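Local coordinates for PGRP-Hd - Peptidoglycan recognition protein homologue (Alvinella pompejana, PDB 3EP1), which probably recognises bacterial peptidoglycan in innate immunity, through a fold related to N-acetylmuramoyl-L-alanine amidases, at residues Glu60-Val63 / Lys64-Asp68. Residues are numbered along the deposited sequence; the frame is centred on the assembly and turned at random.
Sequences EQIV and KALQD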
# COMPACT_ATOMS: atom_id res chain seq x y z
N GLU A 60 17.16 -11.58 -7.18
CA GLU A 60 16.65 -10.93 -8.37
C GLU A 60 16.93 -11.86 -9.54
O GLU A 60 16.12 -11.98 -10.46
CB GLU A 60 17.35 -9.59 -8.57
CG GLU A 60 16.45 -8.40 -8.46
CD GLU A 60 17.22 -7.12 -8.24
OE1 GLU A 60 18.28 -6.95 -8.88
OE2 GLU A 60 16.77 -6.27 -7.43
N GLN A 61 18.09 -12.51 -9.50
CA GLN A 61 18.47 -13.43 -10.57
C GLN A 61 17.55 -14.65 -10.56
O GLN A 61 17.32 -15.26 -11.60
CB GLN A 61 19.93 -13.88 -10.41
CG GLN A 61 20.95 -12.75 -10.49
CD GLN A 61 22.39 -13.26 -10.57
OE1 GLN A 61 23.34 -12.48 -10.64
NE2 GLN A 61 22.55 -14.58 -10.57
N ILE A 62 17.03 -15.02 -9.39
CA ILE A 62 16.13 -16.16 -9.32
C ILE A 62 14.79 -15.83 -9.95
O ILE A 62 14.21 -16.65 -10.65
CB ILE A 62 15.88 -16.63 -7.86
CG1 ILE A 62 17.15 -17.25 -7.28
CG2 ILE A 62 14.76 -17.65 -7.84
CD1 ILE A 62 17.03 -17.66 -5.83
N VAL A 63 14.31 -14.61 -9.70
CA VAL A 63 13.04 -14.18 -10.25
C VAL A 63 13.14 -14.23 -11.78
O VAL A 63 12.24 -14.71 -12.45
CB VAL A 63 12.68 -12.75 -9.79
CG1 VAL A 63 11.40 -12.30 -10.44
CG2 VAL A 63 12.51 -12.73 -8.28
N LYS A 64 14.25 -13.75 -12.31
CA LYS A 64 14.46 -13.76 -13.76
C LYS A 64 14.44 -15.21 -14.25
O LYS A 64 13.81 -15.53 -15.25
CB LYS A 64 15.80 -13.13 -14.09
CG LYS A 64 16.22 -13.26 -15.55
CD LYS A 64 15.49 -12.30 -16.45
CE LYS A 64 16.28 -12.13 -17.75
NZ LYS A 64 15.72 -11.08 -18.63
N ALA A 65 15.13 -16.08 -13.52
CA ALA A 65 15.19 -17.50 -13.86
C ALA A 65 13.81 -18.13 -13.89
O ALA A 65 13.53 -19.00 -14.72
CB ALA A 65 16.07 -18.24 -12.86
N LEU A 66 12.95 -17.72 -12.97
CA LEU A 66 11.60 -18.27 -12.91
C LEU A 66 10.85 -17.84 -14.15
O LEU A 66 10.18 -18.66 -14.80
CB LEU A 66 10.87 -17.78 -11.65
CG LEU A 66 11.31 -18.41 -10.33
CD1 LEU A 66 10.74 -17.62 -9.15
CD2 LEU A 66 10.85 -19.86 -10.28
N GLN A 67 10.96 -16.57 -14.51
CA GLN A 67 10.27 -16.10 -15.69
C GLN A 67 10.67 -16.97 -16.87
O GLN A 67 9.82 -17.53 -17.56
CB GLN A 67 10.60 -14.63 -15.99
CG GLN A 67 9.83 -14.10 -17.19
CD GLN A 67 10.23 -12.69 -17.57
OE1 GLN A 67 11.41 -12.39 -17.71
NE2 GLN A 67 9.24 -11.83 -17.75
N ASP A 68 11.98 -17.11 -17.09
CA ASP A 68 12.48 -17.93 -18.19
C ASP A 68 11.84 -19.32 -18.21
O ASP A 68 11.43 -19.81 -19.27
CB ASP A 68 14.00 -18.09 -18.08
CG ASP A 68 14.74 -16.81 -18.40
OD1 ASP A 68 15.96 -16.77 -18.15
OD2 ASP A 68 14.11 -15.86 -18.91
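Ile62 and Leu66 lie one turn apart on helix 59-72, joined by the 2.8 Å hydrogen bond from Leu66 N to Ile62 O within an unbroken α-helical run of i to i+4 bonds. Lys64 N to Glu60 O, Ala65 N to Gln61 O and Gln67 N to Val63 O belong to the same run, which Asp68 N to Lys64 O carries on; those at Glu60 O and Val63 O are the straighter pair, while the Leu66 bond is more bent, with an N-H...O angle of 146°. Over the Leu66-Ile62 bond the two side chains meet loosely through methyl groups, Ile62 CG2 standing 4.2 Å from Leu66 CD1. Leu66 carries CG beside its own backbone N (chi1 -74°), which brings CG to 3.4 Å from Ile62 O, so that the branch point of the leucine sits against the carbonyl oxygen that its amide grips. Ala65 CB rests likewise against Ile62 O, at 3.3 Å, while Lys64 CB packs 3.6 Å from Gln61 O.

Another side of the helix faces the protein. There the buried Val63 touches Trp11 and Tyr91, the latter on strand 90-92, and Glu60 reaches the same two aromatics. Gln67 follows one turn after Val63 and sends its amide NE2 to Asp77 OD1 and Ile14 O. The Lys64 chain bends at chi2 (77°), and its NZ bonds to Ala12 O.

Main-chain bonding therefore fixes the spacing of the turns, with the Ile62-Leu66 methyl contact a modest apolar addition. The polar ends of Lys64 and Gln67 tie the helix instead to the N-terminal segment around Trp11, and Gln67 also to Asp77, so the buried amide of Gln67 is satisfied at both its oxygen and its nitrogen.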